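Long-range contacts in probable amino acid aminotransferase (Mycobacterium tuberculosis, PDB 6Q1S), which belongs to the class IV aminotransferase family and binds 4'-deoxy-4'-aminopyridoxal-5'-phosphate, with 2-oxoglutaric acid in an adjoining pocket: residues S149-S154 and P213-T218; V32-L37 and L50-Q55; A170-F175 and G185-V190. All coordinates share one frame; numbering follows the deposited sequence.

Contact 1 of 3, residues S149-S154 and P213-T218; sequences SAKTLS and PILRGT. With PMP (4'-deoxy-4'-aminopyridoxal-5'-phosphate), chain G.
Leu215 meets the Ser149-Lys151 loop through one methyl. Its CD1 comes to 3.2 Å from the carbonyl oxygen Ser149 O and to 3.8 Å from Lys151 CB, while the backbone adds a CA-H...O contact, Ser149 CA to Ile214 O. The rest of the leucine faces PMP. Leu215 CB lies 3.8 Å from PMP N1, over a face of the pyridine ring. Leu215 CD2 touches the ring methyl C2A. A branched aliphatic chain suits this place because its two methyls can serve loop and ring separately. Lys151 needs length instead. It leaves with CG anti to the backbone N (chi1 -165°), stays extended as far as CE and bends only at chi4, which carries NZ to 3.6 Å from PMP C4A, with a weak hydrogen bond to O3. At the other end of the cofactor, Gly217 occupies the N-cap position of helix 218-229, and Thr218 N donates to phosphate oxygen O3P over 3.3 Å; Thr218 OG1 also donates to O3P, in a bond so short that its length is doubtful. Further out, Glu184 OE2 accepts from Leu215 N, and Tyr155 OH makes a weak bond with Lys151 NZ. This implies division of labour: Leu215 covers part of one ring face and probably helps hold it, the helix N terminus probably stabilises the phosphate charge, and Lys151 NZ lies beside the carbon bearing the PMP amine.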
loop_
_atom_site.group_PDB
_atom_site.type_symbol
_atom_site.label_atom_id
_atom_site.label_comp_id
_atom_site.label_asym_id
_atom_site.label_seq_id
_atom_site.Cartn_x
_atom_site.Cartn_y
_atom_site.Cartn_z
ATOM N N SER B 149 8.120 2.538 8.914
ATOM C CA SER B 149 8.185 3.894 9.445
ATOM C C SER B 149 7.973 4.959 8.379
ATOM O O SER B 149 8.007 6.150 8.702
ATOM C CB SER B 149 9.529 4.129 10.142
ATOM O OG SER B 149 10.600 4.073 9.216
ATOM N N ALA B 150 7.752 4.566 7.127
ATOM C CA ALA B 150 7.554 5.505 6.034
ATOM C C ALA B 150 6.065 5.728 5.816
ATOM O O ALA B 150 5.295 4.767 5.708
ATOM C CB ALA B 150 8.208 4.996 4.748
ATOM N N LYS B 151 5.665 6.997 5.747
ATOM C CA LYS B 151 4.280 7.374 5.473
ATOM C C LYS B 151 4.099 7.426 3.963
ATOM O O LYS B 151 4.303 8.458 3.325
ATOM C CB LYS B 151 3.950 8.707 6.129
ATOM C CG LYS B 151 2.469 9.014 6.201
ATOM C CD LYS B 151 2.230 10.362 6.859
ATOM C CE LYS B 151 0.777 10.780 6.730
ATOM N NZ LYS B 151 -0.138 9.667 7.108
ATOM N N THR B 152 3.711 6.295 3.383
ATOM C CA THR B 152 3.586 6.166 1.940
ATOM C C THR B 152 2.143 6.387 1.504
ATOM O O THR B 152 1.218 6.452 2.315
ATOM C CB THR B 152 4.067 4.790 1.469
ATOM O OG1 THR B 152 3.083 3.800 1.792
ATOM C CG2 THR B 152 5.381 4.428 2.142
ATOM N N LEU B 153 1.964 6.513 0.191
ATOM C CA LEU B 153 0.644 6.648 -0.409
ATOM C C LEU B 153 -0.094 5.323 -0.529
ATOM O O LEU B 153 -1.204 5.301 -1.066
ATOM C CB LEU B 153 0.761 7.285 -1.795
ATOM C CG LEU B 153 1.256 8.729 -1.839
ATOM C CD1 LEU B 153 1.655 9.115 -3.251
ATOM C CD2 LEU B 153 0.166 9.645 -1.328
ATOM N N SER B 154 0.491 4.223 -0.055
ATOM C CA SER B 154 -0.116 2.900 -0.191
ATOM C C SER B 154 -0.906 2.588 1.076
ATOM O O SER B 154 -0.494 1.806 1.935
ATOM C CB SER B 154 0.956 1.857 -0.469
ATOM O OG SER B 154 1.475 2.012 -1.778
ATOM N N PRO B 213 7.515 -1.283 14.525
ATOM C CA PRO B 213 7.155 -1.038 13.121
ATOM C C PRO B 213 5.978 -0.085 12.972
ATOM O O PRO B 213 4.924 -0.482 12.465
ATOM C CB PRO B 213 6.808 -2.438 12.601
ATOM C CG PRO B 213 6.372 -3.186 13.818
ATOM C CD PRO B 213 7.234 -2.672 14.933
ATOM N N ILE B 214 6.137 1.168 13.400
ATOM C CA ILE B 214 5.052 2.142 13.406
ATOM C C ILE B 214 5.576 3.477 12.891
ATOM O O ILE B 214 6.783 3.688 12.751
ATOM C CB ILE B 214 4.432 2.323 14.809
ATOM C CG1 ILE B 214 5.465 2.881 15.786
ATOM C CG2 ILE B 214 3.870 1.008 15.327
ATOM C CD1 ILE B 214 4.891 3.216 17.146
ATOM N N LEU B 215 4.644 4.383 12.611
ATOM C CA LEU B 215 4.997 5.742 12.232
ATOM C C LEU B 215 5.256 6.592 13.471
ATOM O O LEU B 215 4.644 6.400 14.524
ATOM C CB LEU B 215 3.884 6.382 11.396
ATOM C CG LEU B 215 3.659 6.025 9.920
ATOM C CD1 LEU B 215 4.818 6.512 9.064
ATOM C CD2 LEU B 215 3.409 4.534 9.688
ATOM N N ARG B 216 6.170 7.549 13.329
ATOM C CA ARG B 216 6.423 8.531 14.378
ATOM C C ARG B 216 5.430 9.678 14.252
ATOM O O ARG B 216 5.384 10.357 13.220
ATOM C CB ARG B 216 7.856 9.051 14.294
ATOM C CG ARG B 216 8.919 7.981 14.427
ATOM C CD ARG B 216 9.578 8.063 15.792
ATOM N NE ARG B 216 10.421 9.249 15.924
ATOM C CZ ARG B 216 11.736 9.255 15.727
ATOM N NH1 ARG B 216 12.426 10.379 15.866
ATOM N NH2 ARG B 216 12.363 8.135 15.394
ATOM N N GLY B 217 4.650 9.903 15.302
ATOM C CA GLY B 217 3.612 10.909 15.253
ATOM C C GLY B 217 4.129 12.313 15.478
ATOM O O GLY B 217 4.715 12.604 16.524
ATOM N N THR B 218 3.928 13.190 14.488
ATOM C CA THR B 218 4.308 14.588 14.660
ATOM C C THR B 218 3.550 15.211 15.822
ATOM O O THR B 218 4.117 15.986 16.602
ATOM C CB THR B 218 4.042 15.373 13.373
ATOM O OG1 THR B 218 2.652 15.286 13.040
ATOM C CG2 THR B 218 4.865 14.812 12.226
HETATM N N1 PMP G . 0.190 6.390 12.383
HETATM C C2 PMP G . -0.231 6.283 11.100
HETATM C C2A PMP G . -0.184 4.949 10.401
HETATM C C3 PMP G . -0.742 7.476 10.379
HETATM O O3 PMP G . -1.171 7.394 9.090
HETATM C C4 PMP G . -0.767 8.759 11.116
HETATM C C4A PMP G . -1.268 10.029 10.470
HETATM N N4A PMP G . -2.685 9.865 10.101
HETATM C C5 PMP G . -0.277 8.743 12.515
HETATM C C6 PMP G . 0.176 7.548 13.066
HETATM C C5A PMP G . -0.269 10.017 13.331
HETATM O O4P PMP G . 0.670 10.934 12.774
HETATM P P PMP G . 0.427 12.522 12.877
HETATM O O1P PMP G . -0.867 12.854 12.173
HETATM O O2P PMP G . 0.342 12.909 14.335
HETATM O O3P PMP G . 1.576 13.243 12.214
#

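Contact 2 of 3, residues V32-L37 and L50-Q55; sequences VFETLL and LQRLTQ. With PMP (4'-deoxy-4'-aminopyridoxal-5'-phosphate), chain G.
Glu34 and Leu53 mark the point where strand 32-37 and helix 50-55 come closest, their CA atoms 6.6 Å apart. The two axes approach to 8.4 Å and run almost antiparallel, at 166°: the chain reverses into the short antiparallel strand 42-43, and the helix then runs on in the returning direction. Alternation in the strand turns Val32 and Glu34 to the helix, while Phe33 points away from it. Leu53 fills the apolar part of the interface: its CD1 packs on Val32 CG2 at 3.7 Å, and its CB meets Glu34 CG, the two side chains lying alongside each other with their ends pointing opposite ways. The methylene of the glutamate thus joins the hydrophobic layer and its carboxylate is left for Arg52. That pair forms a side-on salt bridge. Arg52 NE reaches Glu34 OE2 at 2.7 Å, nearly straight and in the guanidinium plane; NH2 reaches OE1 at 2.8 Å along a more bent line tilted from that plane. Both oxygens use their syn lone pairs, and the two flat groups are turned 37° from each other. The arginine chain bends at chi3 (83°), which swings its far edge toward PMP, where NH2 donates to O3P at 2.9 Å and NH1 adds a weak bond to the same oxygen. NH1 also donates to Arg216 O. Fixed from the strand through Glu34, the guanidinium can present its N-H groups to the phosphate, and the carboxylate probably balances part of its charge while fixing its rotation. This is a helix packed on an antiparallel sheet, as in the smaller domain of class IV aminotransferases, and the helix contributes Arg52 to the phosphate end of the PMP site.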
loop_
_atom_site.group_PDB
_atom_site.type_symbol
_atom_site.label_atom_id
_atom_site.label_comp_id
_atom_site.label_asym_id
_atom_site.label_seq_id
_atom_site.Cartn_x
_atom_site.Cartn_y
_atom_site.Cartn_z
ATOM N N VAL B 32 5.283 9.090 -1.124
ATOM C CA VAL B 32 5.101 9.446 0.275
ATOM C C VAL B 32 4.231 10.693 0.345
ATOM O O VAL B 32 4.106 11.449 -0.622
ATOM C CB VAL B 32 6.445 9.677 0.997
ATOM C CG1 VAL B 32 7.312 8.432 0.908
ATOM C CG2 VAL B 32 7.166 10.882 0.413
ATOM N N PHE B 33 3.622 10.907 1.511
ATOM C CA PHE B 33 2.772 12.072 1.689
ATOM C C PHE B 33 2.764 12.494 3.150
ATOM O O PHE B 33 3.263 11.792 4.031
ATOM C CB PHE B 33 1.343 11.811 1.190
ATOM C CG PHE B 33 0.471 11.083 2.173
ATOM C CD1 PHE B 33 0.578 9.712 2.337
ATOM C CD2 PHE B 33 -0.480 11.768 2.911
ATOM C CE1 PHE B 33 -0.234 9.041 3.236
ATOM C CE2 PHE B 33 -1.295 11.105 3.811
ATOM C CZ PHE B 33 -1.172 9.739 3.972
ATOM N N GLU B 34 2.186 13.671 3.388
ATOM C CA GLU B 34 2.012 14.226 4.719
ATOM C C GLU B 34 0.659 14.914 4.781
ATOM O O GLU B 34 0.136 15.373 3.763
ATOM C CB GLU B 34 3.125 15.222 5.074
ATOM C CG GLU B 34 4.440 14.572 5.467
ATOM C CD GLU B 34 4.336 13.793 6.761
ATOM O OE1 GLU B 34 3.580 14.229 7.656
ATOM O OE2 GLU B 34 5.006 12.749 6.886
ATOM N N THR B 35 0.094 14.986 5.983
ATOM C CA THR B 35 -1.190 15.638 6.201
ATOM C C THR B 35 -1.032 16.696 7.279
ATOM O O THR B 35 -0.539 16.405 8.373
ATOM C CB THR B 35 -2.276 14.634 6.606
ATOM O OG1 THR B 35 -2.541 13.745 5.514
ATOM C CG2 THR B 35 -3.560 15.361 6.983
ATOM N N LEU B 36 -1.453 17.919 6.965
ATOM C CA LEU B 36 -1.322 19.046 7.871
ATOM C C LEU B 36 -2.685 19.682 8.084
ATOM O O LEU B 36 -3.551 19.644 7.206
ATOM C CB LEU B 36 -0.346 20.102 7.330
ATOM C CG LEU B 36 1.117 19.708 7.122
ATOM C CD1 LEU B 36 1.313 19.030 5.776
ATOM C CD2 LEU B 36 2.013 20.929 7.242
ATOM N N LEU B 37 -2.865 20.266 9.263
ATOM C CA LEU B 37 -4.099 20.950 9.620
ATOM C C LEU B 37 -3.887 22.456 9.547
ATOM O O LEU B 37 -2.924 22.981 10.117
ATOM C CB LEU B 37 -4.561 20.547 11.021
ATOM C CG LEU B 37 -5.833 21.218 11.545
ATOM C CD1 LEU B 37 -7.068 20.660 10.855
ATOM C CD2 LEU B 37 -5.935 21.054 13.053
ATOM N N LEU B 50 7.644 18.344 7.231
ATOM C CA LEU B 50 8.662 18.298 6.186
ATOM C C LEU B 50 9.895 17.522 6.624
ATOM O O LEU B 50 10.620 16.990 5.776
ATOM C CB LEU B 50 9.059 19.712 5.766
ATOM C CG LEU B 50 7.991 20.576 5.095
ATOM C CD1 LEU B 50 8.518 21.985 4.885
ATOM C CD2 LEU B 50 7.539 19.968 3.777
ATOM N N GLN B 51 10.155 17.452 7.931
ATOM C CA GLN B 51 11.246 16.614 8.419
ATOM C C GLN B 51 10.919 15.140 8.228
ATOM O O GLN B 51 11.757 14.362 7.758
ATOM C CB GLN B 51 11.530 16.923 9.889
ATOM C CG GLN B 51 12.375 18.168 10.097
ATOM C CD GLN B 51 12.572 18.504 11.562
ATOM O OE1 GLN B 51 12.042 17.828 12.444
ATOM N NE2 GLN B 51 13.337 19.558 11.829
ATOM N N ARG B 52 9.701 14.737 8.592
ATOM C CA ARG B 52 9.277 13.363 8.362
ATOM C C ARG B 52 9.126 13.070 6.874
ATOM O O ARG B 52 9.400 11.948 6.432
ATOM C CB ARG B 52 7.966 13.097 9.099
ATOM C CG ARG B 52 7.439 11.685 8.962
ATOM C CD ARG B 52 6.349 11.433 9.979
ATOM N NE ARG B 52 5.063 11.938 9.512
ATOM C CZ ARG B 52 3.968 11.998 10.263
ATOM N NH1 ARG B 52 4.003 11.580 11.520
ATOM N NH2 ARG B 52 2.838 12.475 9.757
ATOM N N LEU B 53 8.689 14.061 6.093
ATOM C CA LEU B 53 8.620 13.887 4.646
ATOM C C LEU B 53 10.000 13.629 4.059
ATOM O O LEU B 53 10.151 12.807 3.146
ATOM C CB LEU B 53 7.984 15.116 3.998
ATOM C CG LEU B 53 7.801 15.047 2.481
ATOM C CD1 LEU B 53 6.672 14.096 2.126
ATOM C CD2 LEU B 53 7.535 16.432 1.916
ATOM N N THR B 54 11.022 14.317 4.574
ATOM C CA THR B 54 12.383 14.068 4.113
ATOM C C THR B 54 12.820 12.652 4.462
ATOM O O THR B 54 13.496 11.985 3.669
ATOM C CB THR B 54 13.338 15.097 4.720
ATOM O OG1 THR B 54 12.981 16.409 4.266
ATOM C CG2 THR B 54 14.779 14.800 4.323
ATOM N N GLN B 55 12.412 12.163 5.633
ATOM C CA GLN B 55 12.797 10.820 6.046
ATOM C C GLN B 55 12.045 9.763 5.247
ATOM O O GLN B 55 12.629 8.751 4.843
ATOM C CB GLN B 55 12.555 10.650 7.544
ATOM C CG GLN B 55 13.622 11.299 8.406
ATOM C CD GLN B 55 14.956 10.597 8.280
ATOM O OE1 GLN B 55 15.012 9.417 7.938
ATOM N NE2 GLN B 55 16.039 11.317 8.550
HETATM N N1 PMP G . 0.190 6.390 12.383
HETATM C C2 PMP G . -0.231 6.283 11.100
HETATM C C2A PMP G . -0.184 4.949 10.401
HETATM C C3 PMP G . -0.742 7.476 10.379
HETATM O O3 PMP G . -1.171 7.394 9.090
HETATM C C4 PMP G . -0.767 8.759 11.116
HETATM C C4A PMP G . -1.268 10.029 10.470
HETATM N N4A PMP G . -2.685 9.865 10.101
HETATM C C5 PMP G . -0.277 8.743 12.515
HETATM C C6 PMP G . 0.176 7.548 13.066
HETATM C C5A PMP G . -0.269 10.017 13.331
HETATM O O4P PMP G . 0.670 10.934 12.774
HETATM P P PMP G . 0.427 12.522 12.877
HETATM O O1P PMP G . -0.867 12.854 12.173
HETATM O O2P PMP G . 0.342 12.909 14.335
HETATM O O3P PMP G . 1.576 13.243 12.214
#

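Contact 3 of 3, residues A170-F175 and G185-V190; sequences AGDVIF and GPRSTV. With PMP (4'-deoxy-4'-aminopyridoxal-5'-phosphate), chain G; AKG (2-oxoglutaric acid), chain H.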
loop_
_atom_site.group_PDB
_atom_site.type_symbol
_atom_site.label_atom_id
_atom_site.label_comp_id
_atom_site.label_asym_id
_atom_site.label_seq_id
_atom_site.Cartn_x
_atom_site.Cartn_y
_atom_site.Cartn_z
ATOM N N ALA B 170 -17.400 -0.148 15.360
ATOM C CA ALA B 170 -16.216 0.493 15.915
ATOM C C ALA B 170 -15.787 1.656 15.030
ATOM O O ALA B 170 -15.797 1.554 13.800
ATOM C CB ALA B 170 -15.069 -0.507 16.056
ATOM N N GLY B 171 -15.403 2.759 15.667
ATOM C CA GLY B 171 -15.040 3.960 14.944
ATOM C C GLY B 171 -13.583 4.019 14.543
ATOM O O GLY B 171 -13.206 4.812 13.675
ATOM N N ASP B 172 -12.750 3.194 15.166
ATOM C CA ASP B 172 -11.328 3.166 14.848
ATOM C C ASP B 172 -10.754 1.834 15.316
ATOM O O ASP B 172 -11.485 0.952 15.780
ATOM C CB ASP B 172 -10.606 4.357 15.483
ATOM C CG ASP B 172 -9.475 4.880 14.620
ATOM O OD1 ASP B 172 -8.634 4.069 14.178
ATOM O OD2 ASP B 172 -9.421 6.107 14.394
ATOM N N VAL B 173 -9.437 1.693 15.199
ATOM C CA VAL B 173 -8.747 0.439 15.474
ATOM C C VAL B 173 -7.462 0.754 16.222
ATOM O O VAL B 173 -6.824 1.783 15.976
ATOM C CB VAL B 173 -8.447 -0.341 14.171
ATOM C CG1 VAL B 173 -7.472 -1.485 14.418
ATOM C CG2 VAL B 173 -9.724 -0.870 13.559
ATOM N N ILE B 174 -7.098 -0.120 17.154
ATOM C CA ILE B 174 -5.786 -0.105 17.783
ATOM C C ILE B 174 -5.089 -1.393 17.374
ATOM O O ILE B 174 -5.543 -2.491 17.724
ATOM C CB ILE B 174 -5.878 0.023 19.311
ATOM C CG1 ILE B 174 -6.420 1.403 19.692
ATOM C CG2 ILE B 174 -4.512 -0.204 19.943
ATOM C CD1 ILE B 174 -6.540 1.623 21.180
ATOM N N PHE B 175 -4.006 -1.265 16.613
ATOM C CA PHE B 175 -3.265 -2.429 16.151
ATOM C C PHE B 175 -2.456 -3.025 17.293
ATOM O O PHE B 175 -1.762 -2.306 18.019
ATOM C CB PHE B 175 -2.335 -2.047 15.000
ATOM C CG PHE B 175 -2.988 -2.089 13.652
ATOM C CD1 PHE B 175 -3.712 -3.201 13.254
ATOM C CD2 PHE B 175 -2.881 -1.017 12.784
ATOM C CE1 PHE B 175 -4.311 -3.244 12.012
ATOM C CE2 PHE B 175 -3.482 -1.053 11.541
ATOM C CZ PHE B 175 -4.198 -2.171 11.154
ATOM N N GLY B 185 -2.456 3.143 15.602
ATOM C CA GLY B 185 -3.688 3.074 14.856
ATOM C C GLY B 185 -3.421 3.103 13.365
ATOM O O GLY B 185 -2.337 3.486 12.916
ATOM N N PRO B 186 -4.413 2.709 12.561
ATOM C CA PRO B 186 -4.254 2.802 11.100
ATOM C C PRO B 186 -4.123 4.229 10.594
ATOM O O PRO B 186 -3.724 4.426 9.438
ATOM C CB PRO B 186 -5.526 2.131 10.563
ATOM C CG PRO B 186 -6.511 2.239 11.685
ATOM C CD PRO B 186 -5.705 2.113 12.942
ATOM N N ARG B 187 -4.452 5.228 11.421
ATOM C CA ARG B 187 -4.313 6.620 11.009
ATOM C C ARG B 187 -3.995 7.533 12.191
ATOM O O ARG B 187 -4.230 8.744 12.097
ATOM C CB ARG B 187 -5.591 7.101 10.307
ATOM C CG ARG B 187 -6.842 7.020 11.169
ATOM C CD ARG B 187 -8.067 7.491 10.405
ATOM N NE ARG B 187 -9.310 7.234 11.127
ATOM C CZ ARG B 187 -10.510 7.197 10.555
ATOM N NH1 ARG B 187 -10.633 7.407 9.251
ATOM N NH2 ARG B 187 -11.589 6.954 11.288
ATOM N N SER B 188 -3.461 7.000 13.288
ATOM C CA SER B 188 -3.259 7.801 14.487
ATOM C C SER B 188 -2.201 7.151 15.365
ATOM O O SER B 188 -1.778 6.014 15.136
ATOM C CB SER B 188 -4.570 7.968 15.260
ATOM O OG SER B 188 -5.254 6.730 15.359
ATOM N N THR B 189 -1.781 7.898 16.382
ATOM C CA THR B 189 -0.801 7.459 17.364
ATOM C C THR B 189 -1.499 7.192 18.689
ATOM O O THR B 189 -2.355 7.972 19.118
ATOM C CB THR B 189 0.299 8.511 17.551
ATOM O OG1 THR B 189 0.980 8.720 16.306
ATOM C CG2 THR B 189 1.301 8.069 18.606
ATOM N N VAL B 190 -1.137 6.087 19.332
ATOM C CA VAL B 190 -1.752 5.682 20.591
ATOM C C VAL B 190 -1.002 6.339 21.742
ATOM O O VAL B 190 0.204 6.132 21.910
ATOM C CB VAL B 190 -1.759 4.154 20.742
ATOM C CG1 VAL B 190 -2.337 3.761 22.092
ATOM C CG2 VAL B 190 -2.557 3.518 19.617
HETATM N N1 PMP G . 0.190 6.390 12.383
HETATM C C2 PMP G . -0.231 6.283 11.100
HETATM C C2A PMP G . -0.184 4.949 10.401
HETATM C C3 PMP G . -0.742 7.476 10.379
HETATM O O3 PMP G . -1.171 7.394 9.090
HETATM C C4 PMP G . -0.767 8.759 11.116
HETATM C C4A PMP G . -1.268 10.029 10.470
HETATM N N4A PMP G . -2.685 9.865 10.101
HETATM C C5 PMP G . -0.277 8.743 12.515
HETATM C C6 PMP G . 0.176 7.548 13.066
HETATM C C5A PMP G . -0.269 10.017 13.331
HETATM O O4P PMP G . 0.670 10.934 12.774
HETATM P P PMP G . 0.427 12.522 12.877
HETATM O O1P PMP G . -0.867 12.854 12.173
HETATM O O2P PMP G . 0.342 12.909 14.335
HETATM O O3P PMP G . 1.576 13.243 12.214
HETATM C C1 AKG H . -7.347 11.454 9.652
HETATM O O1 AKG H . -8.388 10.852 9.990
HETATM O O2 AKG H . -7.015 12.542 10.172
HETATM C C2 AKG H . -6.492 10.871 8.622
HETATM O O5 AKG H . -5.312 10.660 8.857
HETATM C C3 AKG H . -7.072 10.523 7.270
HETATM C C4 AKG H . -7.594 9.091 7.296
HETATM C C5 AKG H . -8.966 9.030 6.669
HETATM O O3 AKG H . -9.411 10.060 6.117
HETATM O O4 AKG H . -9.605 7.958 6.730
#
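The turn that carries Arg187 into the ligand pocket rests on strand 172-175, with Pro186 as its main point of contact. Pro186 CD lies 3.3 Å from Val173 O, and its CB packs obliquely on the ring of Phe175, 3.9 Å from CE2. A rigid, compact ring suits a spot pressed between a strand backbone and an aromatic side chain. Gly185 suits its place because the Ser188 hydroxyl crowds the position a side chain would need; its CA makes a CA-H...O contact with Val173 O, and its N donates to Ser188 O at 3.0 Å, drawing the two ends of the loop together. Strands 172-176 and 189-194 belong to the same mixed sheet of the larger domain, yet they do not pair directly: Leu252 of strand 249-254 lies against both Ile174 and Val190, whose CG2 methyls meet loosely. Where the strand begins, the contact becomes polar. The Asp172 carboxylate is held by the next peptide N-H, OD1 accepting from Val173 N at 2.7 Å through its anti lone pair, which leaves OD2 to Arg187. The salt bridge from OD2 to Arg187 NE is long, 3.5 Å, and its hydrogen bond weak; OD2 lies at the guanidinium edge, near its plane, though the carboxylate itself is turned 78° from it. Arg187 starts with CG between the backbone N and carbonyl carbon (chi1 60°) and runs extended to NE, a straight reach that brings NH1 to 2.8 Å from AKG O4. Its backbone serves the other ligand, Arg187 O accepting from PMP N4A at 2.8 Å.

How the contacts relate
From the N terminus, contact 2 comes first: strand 31-39 turns through the short strand 42-43 and returns as helix 46-59, closing a tight local loop within the smaller, antiparallel-sheet domain. Contact 1 opens later and joins the loop before helix 156-166 to the loop before helix 218-229. Contact 3 lies wholly within that excursion, joining 170-175 to 185-190 in the mixed sheet; no two contacts cross. Contacts 1 and 2 touch through probable hydrogen bonds, Lys151 O with Phe33 N and Arg216 O with Arg52 NH1, whereas Gly217 packs on Thr189 of contact 3. Contacts 2 and 3, their nearest atoms about 6 Å apart, both touch PMP and contact 1.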